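Side-chain contacts in uncharacterized protein C4B3.07 (Schizosaccharomyces pombe, PDB 3QTM), which is needed for correct translation termination, directly inhibits Ofd1 and stabilises the N-terminal transcription factor domain of Sre1 in oxygen-controlled gene expression: residues A[23-28]-A[42-47]; A[30-33]-A[39-42]. All coordinates share one frame; numbering follows the deposited sequence.

Interaction 1. Residues A[23-28]-A[42-47]; sequences WGLYEM and VSLVFG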
ATOM      1  N   TRP A  23       8.102  -7.430 -19.500  1.00 25.20           N
ATOM      2  CA  TRP A  23       8.198  -6.684 -18.250  1.00 23.16           C
ATOM      3  C   TRP A  23       8.710  -5.270 -18.482  1.00 24.53           C
ATOM      4  O   TRP A  23       8.281  -4.327 -17.811  1.00 23.71           O
ATOM      5  CB  TRP A  23       9.082  -7.416 -17.231  1.00 23.76           C
ATOM      6  CG  TRP A  23       8.289  -8.360 -16.391  1.00 27.29           C
ATOM      7  CD1 TRP A  23       8.190  -9.712 -16.543  1.00 24.35           C
ATOM      8  CD2 TRP A  23       7.422  -8.011 -15.295  1.00 26.35           C
ATOM      9  NE1 TRP A  23       7.332 -10.232 -15.596  1.00 25.84           N
ATOM     10  CE2 TRP A  23       6.851  -9.210 -14.818  1.00 26.38           C
ATOM     11  CE3 TRP A  23       7.092  -6.804 -14.663  1.00 25.57           C
ATOM     12  CZ2 TRP A  23       5.967  -9.240 -13.738  1.00 24.23           C
ATOM     13  CZ3 TRP A  23       6.212  -6.834 -13.587  1.00 29.38           C
ATOM     14  CH2 TRP A  23       5.658  -8.048 -13.138  1.00 24.21           C
ATOM     15  N   GLY A  24       9.629  -5.133 -19.434  1.00 24.60           N
ATOM     16  CA  GLY A  24      10.216  -3.847 -19.755  1.00 25.79           C
ATOM     17  C   GLY A  24       9.175  -2.836 -20.219  1.00 23.30           C
ATOM     18  O   GLY A  24       9.206  -1.685 -19.804  1.00 24.20           O
ATOM     19  N   LEU A  25       8.259  -3.282 -21.073  1.00 21.59           N
ATOM     20  CA  LEU A  25       7.139  -2.460 -21.537  1.00 23.50           C
ATOM     21  C   LEU A  25       6.250  -2.017 -20.384  1.00 26.26           C
ATOM     22  O   LEU A  25       5.878  -0.838 -20.295  1.00 23.91           O
ATOM     23  CB  LEU A  25       6.298  -3.221 -22.559  1.00 20.19           C
ATOM     24  CG  LEU A  25       6.939  -3.423 -23.937  1.00 26.16           C
ATOM     25  CD1 LEU A  25       6.102  -4.371 -24.799  1.00 21.37           C
ATOM     26  CD2 LEU A  25       7.148  -2.063 -24.647  1.00 24.96           C
ATOM     27  N   TYR A  26       5.908  -2.960 -19.506  1.00 24.09           N
ATOM     28  CA  TYR A  26       5.103  -2.637 -18.335  1.00 22.12           C
ATOM     29  C   TYR A  26       5.815  -1.615 -17.441  1.00 23.30           C
ATOM     30  O   TYR A  26       5.198  -0.667 -16.964  1.00 23.68           O
ATOM     31  CB  TYR A  26       4.756  -3.889 -17.517  1.00 18.76           C
ATOM     32  CG  TYR A  26       3.969  -3.530 -16.272  1.00 23.14           C
ATOM     33  CD1 TYR A  26       2.629  -3.161 -16.350  1.00 20.17           C
ATOM     34  CD2 TYR A  26       4.579  -3.501 -15.033  1.00 19.42           C
ATOM     35  CE1 TYR A  26       1.910  -2.802 -15.207  1.00 20.76           C
ATOM     36  CE2 TYR A  26       3.883  -3.145 -13.903  1.00 20.71           C
ATOM     37  CZ  TYR A  26       2.548  -2.803 -13.987  1.00 23.35           C
ATOM     38  OH  TYR A  26       1.870  -2.454 -12.834  1.00 23.53           O
ATOM     39  N   GLU A  27       7.113  -1.823 -17.214  1.00 24.70           N
ATOM     40  CA  GLU A  27       7.898  -0.972 -16.324  1.00 23.42           C
ATOM     41  C   GLU A  27       7.941   0.455 -16.850  1.00 26.18           C
ATOM     42  O   GLU A  27       7.772   1.413 -16.103  1.00 27.96           O
ATOM     43  CB  GLU A  27       9.310  -1.538 -16.153  1.00 25.76           C
ATOM     44  CG  GLU A  27       9.346  -2.794 -15.259  1.00 31.25           C
ATOM     45  CD  GLU A  27      10.536  -3.707 -15.545  1.00 32.19           C
ATOM     46  OE1 GLU A  27      11.381  -3.336 -16.381  1.00 35.04           O
ATOM     47  OE2 GLU A  27      10.627  -4.794 -14.930  1.00 33.01           O
HETATM   48  N   MSE A  28       8.155   0.578 -18.147  1.00 24.00           N
HETATM   49  CA  MSE A  28       8.119   1.867 -18.809  1.00 29.93           C
HETATM   50  C   MSE A  28       6.770   2.554 -18.649  1.00 25.88           C
HETATM   51  O   MSE A  28       6.707   3.769 -18.476  1.00 26.62           O
HETATM   52  CB  MSE A  28       8.402   1.685 -20.294  1.00 24.97           C
HETATM   53  CG  MSE A  28       9.832   1.888 -20.675  1.00 41.94           C
HETATM   54 SE   MSE A  28       9.917   2.209 -22.604  1.00 75.90          SE
HETATM   55  CE  MSE A  28      10.028   0.347 -23.154  1.00 24.18           C
ATOM     56  N   VAL A  42      -0.819   4.513 -21.080  1.00 20.41           N
ATOM     57  CA  VAL A  42      -1.902   3.709 -21.611  1.00 22.29           C
ATOM     58  C   VAL A  42      -1.458   2.976 -22.878  1.00 24.02           C
ATOM     59  O   VAL A  42      -1.732   1.793 -23.040  1.00 23.13           O
ATOM     60  CB  VAL A  42      -3.155   4.560 -21.887  1.00 21.86           C
ATOM     61  CG1 VAL A  42      -4.113   3.825 -22.820  1.00 21.01           C
ATOM     62  CG2 VAL A  42      -3.844   4.945 -20.575  1.00 24.14           C
ATOM     63  N   SER A  43      -0.769   3.681 -23.768  1.00 23.63           N
ATOM     64  CA  SER A  43      -0.180   3.051 -24.960  1.00 26.30           C
ATOM     65  C   SER A  43       0.733   1.891 -24.591  1.00 20.61           C
ATOM     66  O   SER A  43       0.652   0.810 -25.174  1.00 22.42           O
ATOM     67  CB  SER A  43       0.624   4.070 -25.777  1.00 24.99           C
ATOM     68  OG  SER A  43      -0.213   5.100 -26.275  1.00 24.79           O
ATOM     69  N   LEU A  44       1.609   2.110 -23.618  1.00 21.73           N
ATOM     70  CA  LEU A  44       2.535   1.052 -23.209  1.00 20.90           C
ATOM     71  C   LEU A  44       1.827  -0.161 -22.594  1.00 23.91           C
ATOM     72  O   LEU A  44       2.253  -1.301 -22.791  1.00 24.43           O
ATOM     73  CB  LEU A  44       3.596   1.599 -22.253  1.00 21.00           C
ATOM     74  CG  LEU A  44       4.531   2.620 -22.925  1.00 26.57           C
ATOM     75  CD1 LEU A  44       5.382   3.411 -21.928  1.00 24.14           C
ATOM     76  CD2 LEU A  44       5.418   1.917 -23.935  1.00 28.98           C
ATOM     77  N   VAL A  45       0.755   0.088 -21.842  1.00 22.56           N
ATOM     78  CA  VAL A  45       0.004  -0.978 -21.197  1.00 20.67           C
ATOM     79  C   VAL A  45      -0.704  -1.847 -22.230  1.00 18.36           C
ATOM     80  O   VAL A  45      -0.602  -3.068 -22.196  1.00 19.53           O
ATOM     81  CB  VAL A  45      -1.022  -0.395 -20.185  1.00 22.43           C
ATOM     82  CG1 VAL A  45      -2.101  -1.398 -19.878  1.00 18.56           C
ATOM     83  CG2 VAL A  45      -0.305   0.041 -18.927  1.00 22.25           C
ATOM     84  N   PHE A  46      -1.419  -1.215 -23.156  1.00 18.78           N
ATOM     85  CA  PHE A  46      -2.065  -1.951 -24.230  1.00 19.61           C
ATOM     86  C   PHE A  46      -1.026  -2.686 -25.097  1.00 21.95           C
ATOM     87  O   PHE A  46      -1.296  -3.766 -25.610  1.00 19.42           O
ATOM     88  CB  PHE A  46      -2.898  -1.005 -25.099  1.00 24.94           C
ATOM     89  CG  PHE A  46      -4.285  -0.741 -24.565  1.00 25.12           C
ATOM     90  CD1 PHE A  46      -5.092  -1.787 -24.154  1.00 23.77           C
ATOM     91  CD2 PHE A  46      -4.789   0.550 -24.511  1.00 28.52           C
ATOM     92  CE1 PHE A  46      -6.379  -1.558 -23.671  1.00 28.15           C
ATOM     93  CE2 PHE A  46      -6.079   0.800 -24.037  1.00 26.04           C
ATOM     94  CZ  PHE A  46      -6.874  -0.253 -23.612  1.00 28.28           C
ATOM     95  N   GLY A  47       0.148  -2.078 -25.275  1.00 19.87           N
ATOM     96  CA  GLY A  47       1.227  -2.689 -26.035  1.00 22.69           C
ATOM     97  C   GLY A  47       1.692  -3.952 -25.327  1.00 23.66           C
ATOM     98  O   GLY A  47       1.917  -4.980 -25.965  1.00 21.43           O
TER

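Interaction 2. Residues A[30-33]-A[39-42]; sequences REKL and DASV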
ATOM      1  N   ARG A  30       4.930   2.378 -16.164  1.00 23.88           N
ATOM      2  CA  ARG A  30       4.909   2.913 -14.803  1.00 24.93           C
ATOM      3  C   ARG A  30       5.774   4.178 -14.667  1.00 29.52           C
ATOM      4  O   ARG A  30       5.441   5.070 -13.891  1.00 26.18           O
ATOM      5  CB  ARG A  30       5.318   1.852 -13.763  1.00 24.96           C
ATOM      6  CG  ARG A  30       4.541   0.523 -13.855  1.00 24.63           C
ATOM      7  CD  ARG A  30       3.025   0.740 -13.913  1.00 23.65           C
ATOM      8  NE  ARG A  30       2.466   1.113 -12.609  1.00 26.23           N
ATOM      9  CZ  ARG A  30       1.178   1.390 -12.400  1.00 29.35           C
ATOM     10  NH1 ARG A  30       0.299   1.345 -13.411  1.00 20.55           N
ATOM     11  NH2 ARG A  30       0.763   1.706 -11.178  1.00 26.08           N
ATOM     12  N   GLU A  31       6.878   4.253 -15.415  1.00 27.77           N
ATOM     13  CA  GLU A  31       7.707   5.464 -15.439  1.00 27.76           C
ATOM     14  C   GLU A  31       6.943   6.632 -16.059  1.00 28.38           C
ATOM     15  O   GLU A  31       7.012   7.762 -15.570  1.00 29.36           O
ATOM     16  CB  GLU A  31       8.999   5.224 -16.235  1.00 30.08           C
ATOM     17  CG  GLU A  31       9.926   4.187 -15.620  1.00 32.55           C
ATOM     18  CD  GLU A  31      11.007   3.713 -16.588  1.00 39.91           C
ATOM     19  OE1 GLU A  31      11.134   4.299 -17.693  1.00 39.25           O
ATOM     20  OE2 GLU A  31      11.724   2.745 -16.241  1.00 39.48           O
ATOM     21  N   LYS A  32       6.232   6.352 -17.146  1.00 24.70           N
ATOM     22  CA  LYS A  32       5.384   7.352 -17.787  1.00 29.79           C
ATOM     23  C   LYS A  32       4.276   7.839 -16.850  1.00 32.44           C
ATOM     24  O   LYS A  32       3.984   9.039 -16.781  1.00 29.06           O
ATOM     25  CB  LYS A  32       4.767   6.797 -19.068  1.00 26.61           C
ATOM     26  CG  LYS A  32       5.770   6.609 -20.203  1.00 33.43           C
ATOM     27  CD  LYS A  32       6.337   7.943 -20.654  1.00 34.17           C
ATOM     28  CE  LYS A  32       7.561   7.745 -21.531  1.00 39.19           C
ATOM     29  NZ  LYS A  32       8.022   9.023 -22.122  1.00 40.88           N
ATOM     30  N   LEU A  33       3.659   6.905 -16.134  1.00 26.29           N
ATOM     31  CA  LEU A  33       2.622   7.265 -15.186  1.00 26.04           C
ATOM     32  C   LEU A  33       3.198   8.245 -14.161  1.00 32.11           C
ATOM     33  O   LEU A  33       2.601   9.287 -13.871  1.00 35.67           O
ATOM     34  CB  LEU A  33       2.073   6.021 -14.495  1.00 24.35           C
ATOM     35  CG  LEU A  33       0.939   6.281 -13.499  1.00 26.57           C
ATOM     36  CD1 LEU A  33      -0.170   7.059 -14.183  1.00 26.75           C
ATOM     37  CD2 LEU A  33       0.405   4.970 -12.922  1.00 24.70           C
ATOM     38  N   ASP A  39      -1.410   9.210 -21.138  1.00 31.13           N
ATOM     39  CA  ASP A  39      -1.705   8.659 -22.450  1.00 34.80           C
ATOM     40  C   ASP A  39      -0.579   7.772 -22.955  1.00 30.75           C
ATOM     41  O   ASP A  39      -0.834   6.738 -23.568  1.00 29.31           O
ATOM     42  CB  ASP A  39      -2.056   9.747 -23.463  1.00 34.85           C
ATOM     43  CG  ASP A  39      -3.551   9.880 -23.653  1.00 45.63           C
ATOM     44  OD1 ASP A  39      -4.082  10.980 -23.378  1.00 50.67           O
ATOM     45  OD2 ASP A  39      -4.196   8.870 -24.052  1.00 44.01           O
ATOM     46  N   ALA A  40       0.660   8.172 -22.692  1.00 28.22           N
ATOM     47  CA  ALA A  40       1.807   7.331 -23.020  1.00 28.34           C
ATOM     48  C   ALA A  40       1.738   6.024 -22.229  1.00 26.24           C
ATOM     49  O   ALA A  40       1.966   4.953 -22.781  1.00 23.54           O
ATOM     50  CB  ALA A  40       3.102   8.052 -22.713  1.00 27.59           C
ATOM     51  N   SER A  41       1.428   6.126 -20.937  1.00 23.95           N
ATOM     52  CA  SER A  41       1.340   4.944 -20.082  1.00 25.40           C
ATOM     53  C   SER A  41       0.321   3.973 -20.657  1.00 22.26           C
ATOM     54  O   SER A  41       0.577   2.770 -20.751  1.00 21.58           O
ATOM     55  CB  SER A  41       0.985   5.329 -18.634  1.00 25.09           C
ATOM     56  OG  SER A  41       1.096   4.206 -17.751  1.00 21.02           O
ATOM     57  N   VAL A  42      -0.819   4.513 -21.080  1.00 20.41           N
ATOM     58  CA  VAL A  42      -1.902   3.709 -21.611  1.00 22.29           C
ATOM     59  C   VAL A  42      -1.458   2.976 -22.878  1.00 24.02           C
ATOM     60  O   VAL A  42      -1.732   1.793 -23.040  1.00 23.13           O
ATOM     61  CB  VAL A  42      -3.155   4.560 -21.887  1.00 21.86           C
ATOM     62  CG1 VAL A  42      -4.113   3.825 -22.820  1.00 21.01           C
ATOM     63  CG2 VAL A  42      -3.844   4.945 -20.575  1.00 24.14           C
TER
HETATM   64  O   HOH W   1       0.724   1.781 -16.276  1.00 18.32           O

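Interaction 1. Residues A[23-28]-A[42-47]
Leu25 and Met28 of helix 15-34 pack on Leu44 of helix 38-58 in a small apolar contact at the surface, on the first helical hairpin of the chain, its centre about 22 Å from the centre of the chain. One leucine of the second helix carries most of the contact, reaching to two residues of the first. Over the two segments the axes approach to 8.3 Å and run at 159° to each other, and the CA atoms of Leu25 and Leu44 lie opposite each other, 6.0 Å apart. Leu44 points toward helix 15-34, and its side chain reaches between Leu25 and Met28, one turn apart on that helix. With CG beside its own backbone N and anti to the carbonyl carbon (chi1 -66°), one methyl, CD1, comes against the backbone of the selenomethionine Met28, 3.7 Å from its C atom, and touches the root of that side chain, CB, at 3.8 Å. On the Leu25 side the closest approach is to the main chain: Leu44 CB lies 3.9 Å from Leu25 O, while the two CD2 methyls meet more loosely at 4.4 Å. Gly47, one turn further along, has no side chain to hold the helices apart, and Leu25 CD1 comes to 4.4 Å from its carbonyl O. Tyr26 and Val45 touch Ser75 and Ala79 of helix 67-82, which packs against both helices of the pair. Antiparallel pairing of consecutive helices is the basic element of tetratricopeptide-type folds, and this pair is consistent with that class.

Interaction 2. Residues A[30-33]-A[39-42]
Arg30 meets helix 38-58 through a water: NH1 gives a hydrogen bond of 2.9 Å to water 1, which in turn donates one, also of 2.9 Å, to Ser41 OG. The arginine chain folds back through three successive bends, and Leu33 CD2 lies 3.4 Å above one face of the guanidinium, offset toward its rim. Beyond the segments the same group forms salt bridges with Glu82 and Asp183, which help to fix its position. Lys32 brings aliphatic carbons rather than charge. Its CB sits 3.9 Å from Ser41 N, and the bend at chi2 (-65°) lays the chain over Ala40, whose CB is 3.8 Å from Lys32 CD; from there the ammonium end leads away from helix 38-58. Leu33 follows with its CB 3.9 Å from Ser41 OG. That hydroxyl stands anti to the backbone N of its own residue (chi1 -171°), directed at the neighbouring helix, where it is also hydrogen-bonded to Ser29 O, one residue before the segment. Ser41 is buried, so its polar atom is satisfied from two quarters, a main-chain carbonyl and a water. The chemistry is therefore mixed: methyl and methylene groups of Lys32, Leu33 and Ala40 make the direct side-chain packing, while Ser41 OG links helix 38-58 to helix 15-34 directly at Ser29 O and, through the water, at Arg30, which Glu82 and Asp183 also hold.

In the fold
Both interactions join helix 15-34 to helix 38-58, the first two helices of the chain, and their centres are 8 Å apart. Along the chain the segments come as 23-28, 30-33, 39-42 and 42-47; in the antiparallel pair the inner two meet near the turn, as interaction 2, and the outer two further from it, as interaction 1, with Val42 common to both. Leu44 CD1 lies 3.7 Å from Lys32 CG, which makes the two a continuous seam. Its character changes from a partly buried, water-bridged portion near the turn to an apolar one at the surface. Together they join the two helices over the part of the hairpin nearer its turn, in a strand-free protein of the tetratricopeptide class.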